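Local coordinates for protein tryptophanyl-tRNA synthetase (Thermus thermophilus, PDB 2EL7) that probably catalyses the ATP-dependent attachment of L-tryptophan to its cognate tRNA, working as a homodimeric class I aminoacyl-tRNA synthetase, at residues L51-P55 with S56-Q60; K250-V253 with E254-E258; E319-R322 with E323-L327. All coordinates share one frame; numbering follows the deposited sequence.

Interaction 1 (L51-P55 with S56-Q60); sequences LAYDP and STLAQ
Tyr53 meets Leu58 where the loop after strand 37-41 runs into helix 55-72: methyl CD2 of Leu58 comes within 3.6 Å of ring atom CE1 of Tyr53, approaching the ring obliquely. Leu58 reaches it with CG anti to the backbone N (chi1 -178°). Over one face of the same ring, toward its rim, lies CD of Pro55. The hydroxyl of Tyr53 hydrogen-bonds instead to the carbonyl O of Val325 of the second subunit.

Asp54 is the N-cap of the helix, and both its carboxylate and its carbonyl take part. On the side-chain end, OD2 accepts from the backbone N of Ser56 at 3.1 Å, the capping bond, and from OG of Ser56 at 2.9 Å. Both donors reach OD2 from the same face of the carboxylate, above its plane, so one oxygen is gripped twice by a single residue. On the backbone side, the carbonyl O of Asp54 receives the N-H of Thr57 at 2.8 Å. Thr57 also lays its methyl CG2 3.4 Å from that O, its side chain crossing that of Asp54 at about a right angle.

Pro55 follows the cap. Its carbonyl O takes a hydrogen bond from a water at 2.7 Å, and the same water accepts from N of Ala59 at 3.1 Å, bridging the span of a regular helical turn. Val325 of the second subunit packs on Pro55, and Gly326 of that subunit on Leu58.

A carboxylate at the start of a helix faces the positive end of its dipole, which would be expected to favour the ionised form of Asp54 and to strengthen its hold on Ser56.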
loop_
_atom_site.group_PDB
_atom_site.type_symbol
_atom_site.label_atom_id
_atom_site.label_comp_id
_atom_site.label_asym_id
_atom_site.label_seq_id
_atom_site.Cartn_x
_atom_site.Cartn_y
_atom_site.Cartn_z
ATOM N N LEU A 51 -17.966 -4.041 3.030
ATOM C CA LEU A 51 -19.424 -3.969 2.932
ATOM C C LEU A 51 -20.108 -3.794 4.260
ATOM O O LEU A 51 -21.287 -3.414 4.300
ATOM C CB LEU A 51 -19.998 -5.218 2.269
ATOM C CG LEU A 51 -19.424 -5.705 0.937
ATOM C CD1 LEU A 51 -20.478 -6.502 0.217
ATOM C CD2 LEU A 51 -18.995 -4.541 0.082
ATOM N N ALA A 52 -19.367 -4.054 5.340
ATOM C CA ALA A 52 -19.887 -3.972 6.705
ATOM C C ALA A 52 -19.623 -2.672 7.486
ATOM O O ALA A 52 -20.534 -2.161 8.137
ATOM C CB ALA A 52 -19.384 -5.180 7.525
ATOM N N TYR A 53 -18.394 -2.152 7.458
ATOM C CA TYR A 53 -18.099 -0.906 8.175
ATOM C C TYR A 53 -18.884 0.239 7.497
ATOM O O TYR A 53 -19.128 0.213 6.277
ATOM C CB TYR A 53 -16.577 -0.646 8.185
ATOM C CG TYR A 53 -16.055 0.306 7.138
ATOM C CD1 TYR A 53 -15.799 1.639 7.455
ATOM C CD2 TYR A 53 -15.842 -0.110 5.829
ATOM C CE1 TYR A 53 -15.350 2.530 6.501
ATOM C CE2 TYR A 53 -15.392 0.787 4.853
ATOM C CZ TYR A 53 -15.150 2.107 5.202
ATOM O OH TYR A 53 -14.727 3.014 4.247
ATOM N N ASP A 54 -19.321 1.224 8.274
ATOM C CA ASP A 54 -20.105 2.316 7.699
ATOM C C ASP A 54 -19.252 3.563 7.517
ATOM O O ASP A 54 -18.917 4.240 8.470
ATOM C CB ASP A 54 -21.318 2.621 8.587
ATOM C CG ASP A 54 -22.234 3.689 7.985
ATOM O OD1 ASP A 54 -23.231 4.038 8.660
ATOM O OD2 ASP A 54 -21.970 4.184 6.853
ATOM N N PRO A 55 -18.900 3.883 6.274
ATOM C CA PRO A 55 -18.075 5.058 6.021
ATOM C C PRO A 55 -18.643 6.383 6.491
ATOM O O PRO A 55 -17.890 7.293 6.844
ATOM C CB PRO A 55 -17.861 5.007 4.508
ATOM C CG PRO A 55 -19.064 4.279 4.012
ATOM C CD PRO A 55 -19.221 3.185 5.014
ATOM N N SER A 56 -19.960 6.519 6.501
ATOM C CA SER A 56 -20.563 7.780 6.936
ATOM C C SER A 56 -20.427 7.888 8.454
ATOM O O SER A 56 -20.744 8.908 9.057
ATOM C CB SER A 56 -22.046 7.804 6.584
ATOM O OG SER A 56 -22.752 6.931 7.457
ATOM N N THR A 57 -19.928 6.833 9.067
ATOM C CA THR A 57 -19.802 6.813 10.498
ATOM C C THR A 57 -18.374 6.693 11.075
ATOM O O THR A 57 -18.186 6.884 12.281
ATOM C CB THR A 57 -20.720 5.695 11.000
ATOM O OG1 THR A 57 -21.683 6.265 11.884
ATOM C CG2 THR A 57 -19.963 4.569 11.652
ATOM N N LEU A 58 -17.375 6.437 10.222
ATOM C CA LEU A 58 -15.991 6.234 10.694
ATOM C C LEU A 58 -15.242 7.438 11.241
ATOM O O LEU A 58 -14.493 7.316 12.200
ATOM C CB LEU A 58 -15.154 5.582 9.590
ATOM C CG LEU A 58 -13.688 5.206 9.825
ATOM C CD1 LEU A 58 -13.568 4.259 10.999
ATOM C CD2 LEU A 58 -13.143 4.558 8.548
ATOM N N ALA A 59 -15.420 8.599 10.629
ATOM C CA ALA A 59 -14.755 9.806 11.113
ATOM C C ALA A 59 -15.159 10.057 12.578
ATOM O O ALA A 59 -14.304 10.257 13.452
ATOM C CB ALA A 59 -15.135 11.005 10.227
ATOM N N GLN A 60 -16.462 10.015 12.847
ATOM C CA GLN A 60 -16.949 10.222 14.204
ATOM C C GLN A 60 -16.431 9.142 15.154
ATOM O O GLN A 60 -16.040 9.460 16.281
ATOM C CB GLN A 60 -18.476 10.242 14.248
ATOM C CG GLN A 60 -19.093 10.568 15.640
ATOM C CD GLN A 60 -18.636 11.939 16.203
ATOM O OE1 GLN A 60 -18.367 12.876 15.436
ATOM N NE2 GLN A 60 -18.566 12.059 17.552
HETATM O O HOH W 1 -17.548 9.378 8.485
#

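Interaction 2 (K250-V253 with E254-E258); sequences KDLV and EALKE
Leu252 and Leu256 form an i to i+4 pair on the first turns of the alpha-helix 250-261. The side chains lie side by side and point the same way, with CD1 of Leu252 3.8 Å from CD2 of Leu256. Beyond them stand two other helices: Leu256 also packs on Phe241 and Leu244 of helix 239-247, while Leu252 touches Ile273 and His277 of helix 267-294. With an alanine in place of Leu256, the methyl CD1 of Leu252 would probably lose its neighbour, and a gap would be likely to open against Phe241 and Leu244.

Four backbone bonds run from residue i+4 to residue i, from Glu254 N to Lys250 O (2.7 Å) through to Lys257 N and Val253 O.

The charged side chains touch mainly through their aliphatic parts. Lys257 crosses Val253 obliquely, CE lying 4.1 Å from CG1 of Val253. OD1 of Asp251 and OE2 of Glu254 are 4.8 Å apart, like charges that would probably disfavour each other somewhat. Glu254 has CG between its backbone N and carbonyl carbon (chi1 81°), which brings CG to 3.0 Å from the carbonyl O of Asp251.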
loop_
_atom_site.group_PDB
_atom_site.type_symbol
_atom_site.label_atom_id
_atom_site.label_comp_id
_atom_site.label_asym_id
_atom_site.label_seq_id
_atom_site.Cartn_x
_atom_site.Cartn_y
_atom_site.Cartn_z
ATOM N N LYS A 250 -9.768 -4.659 49.515
ATOM C CA LYS A 250 -9.703 -6.049 49.991
ATOM C C LYS A 250 -10.530 -6.230 51.264
ATOM O O LYS A 250 -11.478 -7.007 51.293
ATOM C CB LYS A 250 -8.257 -6.452 50.311
ATOM C CG LYS A 250 -7.214 -6.097 49.268
ATOM C CD LYS A 250 -5.812 -6.474 49.788
ATOM C CE LYS A 250 -4.695 -6.065 48.818
ATOM N NZ LYS A 250 -4.791 -6.724 47.478
ATOM N N ASP A 251 -10.148 -5.508 52.317
ATOM C CA ASP A 251 -10.829 -5.573 53.600
ATOM C C ASP A 251 -12.336 -5.690 53.452
ATOM O O ASP A 251 -12.945 -6.653 53.927
ATOM C CB ASP A 251 -10.472 -4.348 54.435
ATOM C CG ASP A 251 -9.109 -4.482 55.111
ATOM O OD1 ASP A 251 -8.163 -4.996 54.467
ATOM O OD2 ASP A 251 -8.979 -4.068 56.285
ATOM N N LEU A 252 -12.943 -4.717 52.783
ATOM C CA LEU A 252 -14.387 -4.739 52.578
ATOM C C LEU A 252 -14.847 -5.963 51.788
ATOM O O LEU A 252 -15.877 -6.567 52.109
ATOM C CB LEU A 252 -14.834 -3.455 51.872
ATOM C CG LEU A 252 -16.249 -3.372 51.291
ATOM C CD1 LEU A 252 -17.277 -3.911 52.294
ATOM C CD2 LEU A 252 -16.551 -1.915 50.916
ATOM N N VAL A 253 -14.079 -6.342 50.770
ATOM C CA VAL A 253 -14.444 -7.484 49.938
ATOM C C VAL A 253 -14.337 -8.807 50.691
ATOM O O VAL A 253 -15.209 -9.661 50.571
ATOM C CB VAL A 253 -13.563 -7.555 48.646
ATOM C CG1 VAL A 253 -13.830 -8.866 47.911
ATOM C CG2 VAL A 253 -13.865 -6.361 47.721
ATOM N N GLU A 254 -13.271 -8.970 51.470
ATOM C CA GLU A 254 -13.048 -10.202 52.231
ATOM C C GLU A 254 -14.161 -10.455 53.256
ATOM O O GLU A 254 -14.649 -11.585 53.402
ATOM C CB GLU A 254 -11.694 -10.135 52.952
ATOM C CG GLU A 254 -11.730 -9.342 54.261
ATOM C CD GLU A 254 -10.398 -9.343 55.007
ATOM O OE1 GLU A 254 -10.403 -9.068 56.235
ATOM O OE2 GLU A 254 -9.351 -9.610 54.367
ATOM N N ALA A 255 -14.557 -9.392 53.955
ATOM C CA ALA A 255 -15.598 -9.456 54.983
ATOM C C ALA A 255 -16.963 -9.748 54.386
ATOM O O ALA A 255 -17.749 -10.514 54.951
ATOM C CB ALA A 255 -15.657 -8.156 55.755
ATOM N N LEU A 256 -17.244 -9.130 53.247
ATOM C CA LEU A 256 -18.522 -9.324 52.576
ATOM C C LEU A 256 -18.631 -10.768 52.112
ATOM O O LEU A 256 -19.713 -11.358 52.143
ATOM C CB LEU A 256 -18.627 -8.368 51.388
ATOM C CG LEU A 256 -19.787 -7.370 51.300
ATOM C CD1 LEU A 256 -20.105 -6.759 52.647
ATOM C CD2 LEU A 256 -19.400 -6.293 50.290
ATOM N N LYS A 257 -17.506 -11.341 51.689
ATOM C CA LYS A 257 -17.499 -12.731 51.233
ATOM C C LYS A 257 -17.791 -13.694 52.381
ATOM O O LYS A 257 -18.700 -14.521 52.288
ATOM C CB LYS A 257 -16.163 -13.091 50.570
ATOM C CG LYS A 257 -16.074 -12.657 49.113
ATOM C CD LYS A 257 -14.874 -13.253 48.400
ATOM C CE LYS A 257 -13.574 -12.831 49.051
ATOM N NZ LYS A 257 -12.405 -13.367 48.296
ATOM N N GLU A 258 -17.022 -13.588 53.458
ATOM C CA GLU A 258 -17.239 -14.447 54.612
ATOM C C GLU A 258 -18.746 -14.430 54.928
ATOM O O GLU A 258 -19.379 -15.482 55.058
ATOM C CB GLU A 258 -16.434 -13.923 55.808
ATOM C CG GLU A 258 -16.221 -14.950 56.917
ATOM C CD GLU A 258 -15.495 -16.203 56.427
ATOM O OE1 GLU A 258 -14.377 -16.067 55.878
ATOM O OE2 GLU A 258 -16.037 -17.319 56.591
#

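Interaction 3 (E319-R322 with E323-L327); sequences EEVR and EKVGL
Glu320 and Lys324, one helical turn apart, are joined by a salt bridge: NZ of Lys324 lies 2.9 Å from OE1 of Glu320, on the anti side of the carboxylate and somewhat out of its plane. The two chains run side by side in the same direction, both extended beyond CG. Each charge has a second partner, OE2 of Glu320 with Lys141 and NZ of Lys324 with Thr172, so the pair belongs to a small polar network. NH2 of Arg322 forms a salt bridge with OE1 of Glu92.

The backbone then closes the helix in a Schellman motif. N of Leu327 donates to O of Arg322 at 3.0 Å, while N of Gly326 makes a weak bond to O of Glu323. Gly326 has a positive phi (84°), where a side chain would be jammed against the carbonyl O of Val325.

Outward lies the packing. CD2 of Leu327 folds back to 3.9 Å from CG of Arg322, and CG2 of Val325 sits 4.2 Å from CG1 of Val321; both pairs cross at a slant. Val321 touches Phe165 of helix 153-169 and Leu93 of helix 89-99, and Val325 rests on Val96 of the latter helix.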
loop_
_atom_site.group_PDB
_atom_site.type_symbol
_atom_site.label_atom_id
_atom_site.label_comp_id
_atom_site.label_asym_id
_atom_site.label_seq_id
_atom_site.Cartn_x
_atom_site.Cartn_y
_atom_site.Cartn_z
ATOM N N GLU A 319 12.811 8.479 4.124
ATOM C CA GLU A 319 13.878 8.965 3.264
ATOM C C GLU A 319 14.989 7.944 3.344
ATOM O O GLU A 319 15.589 7.593 2.339
ATOM C CB GLU A 319 14.383 10.341 3.712
ATOM C CG GLU A 319 13.594 11.490 3.109
ATOM C CD GLU A 319 14.026 12.840 3.648
ATOM O OE1 GLU A 319 15.196 13.216 3.417
ATOM O OE2 GLU A 319 13.195 13.519 4.307
ATOM N N GLU A 320 15.261 7.465 4.551
ATOM C CA GLU A 320 16.283 6.452 4.732
ATOM C C GLU A 320 15.978 5.231 3.843
ATOM O O GLU A 320 16.854 4.752 3.121
ATOM C CB GLU A 320 16.350 6.054 6.198
ATOM C CG GLU A 320 17.466 5.132 6.552
ATOM C CD GLU A 320 17.393 4.701 8.003
ATOM O OE1 GLU A 320 18.298 3.960 8.471
ATOM O OE2 GLU A 320 16.423 5.116 8.677
ATOM N N VAL A 321 14.734 4.745 3.866
ATOM C CA VAL A 321 14.343 3.587 3.045
ATOM C C VAL A 321 14.426 3.843 1.537
ATOM O O VAL A 321 14.995 3.047 0.806
ATOM C CB VAL A 321 12.895 3.091 3.382
ATOM C CG1 VAL A 321 12.457 2.010 2.385
ATOM C CG2 VAL A 321 12.843 2.538 4.799
ATOM N N ARG A 322 13.879 4.952 1.062
ATOM C CA ARG A 322 13.921 5.231 -0.372
ATOM C C ARG A 322 15.353 5.195 -0.918
ATOM O O ARG A 322 15.614 4.688 -2.019
ATOM C CB ARG A 322 13.247 6.591 -0.677
ATOM C CG ARG A 322 11.728 6.543 -0.525
ATOM C CD ARG A 322 10.975 7.759 -1.031
ATOM N NE ARG A 322 11.006 8.805 -0.028
ATOM C CZ ARG A 322 9.943 9.415 0.487
ATOM N NH1 ARG A 322 10.136 10.344 1.407
ATOM N NH2 ARG A 322 8.703 9.116 0.105
ATOM N N GLU A 323 16.285 5.709 -0.137
ATOM C CA GLU A 323 17.686 5.753 -0.545
ATOM C C GLU A 323 18.375 4.382 -0.547
ATOM O O GLU A 323 19.126 4.064 -1.474
ATOM C CB GLU A 323 18.440 6.691 0.380
ATOM C CG GLU A 323 19.860 6.913 -0.024
ATOM C CD GLU A 323 20.744 7.115 1.179
ATOM O OE1 GLU A 323 20.998 6.119 1.905
ATOM O OE2 GLU A 323 21.166 8.272 1.412
ATOM N N LYS A 324 18.114 3.579 0.493
ATOM C CA LYS A 324 18.703 2.250 0.623
ATOM C C LYS A 324 18.136 1.240 -0.363
ATOM O O LYS A 324 18.806 0.299 -0.752
ATOM C CB LYS A 324 18.536 1.728 2.053
ATOM C CG LYS A 324 19.405 2.464 3.085
ATOM C CD LYS A 324 19.393 1.775 4.446
ATOM C CE LYS A 324 20.285 2.506 5.426
ATOM N NZ LYS A 324 19.939 2.184 6.835
ATOM N N VAL A 325 16.890 1.443 -0.755
ATOM C CA VAL A 325 16.208 0.576 -1.711
ATOM C C VAL A 325 16.733 0.943 -3.107
ATOM O O VAL A 325 16.501 0.235 -4.084
ATOM C CB VAL A 325 14.667 0.801 -1.562
ATOM C CG1 VAL A 325 13.977 0.884 -2.900
ATOM C CG2 VAL A 325 14.088 -0.298 -0.683
ATOM N N GLY A 326 17.448 2.064 -3.189
ATOM C CA GLY A 326 18.020 2.497 -4.451
ATOM C C GLY A 326 17.158 3.282 -5.425
ATOM O O GLY A 326 17.435 3.265 -6.632
ATOM N N LEU A 327 16.129 3.972 -4.930
ATOM C CA LEU A 327 15.254 4.734 -5.809
ATOM C C LEU A 327 15.941 5.987 -6.321
ATOM O O LEU A 327 16.852 6.508 -5.678
ATOM C CB LEU A 327 13.980 5.148 -5.063
ATOM C CG LEU A 327 12.714 4.286 -5.113
ATOM C CD1 LEU A 327 13.030 2.848 -5.372
ATOM C CD2 LEU A 327 11.949 4.483 -3.807
#

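Interactions 1 and 3 lie about 35 Å apart between centres within one chain, yet across the dimer interface interaction 1 of one subunit meets interaction 3 of the other, helix start 51-60 against helix end 319-327. Leu47 and Tyr44 of the second subunit, from the loop leading toward interaction 1, pack there on Val325 and Leu327. Interaction 1 is also the one near the predicted ATP site, the side chain of Leu58 being about 4 Å from that of Pro10. Interaction 2 stands apart, about 46 Å from interaction 1 and about 62 Å from interaction 3 between centres, at the opposite side of the chain's centre from interaction 3 and touching no other subunit.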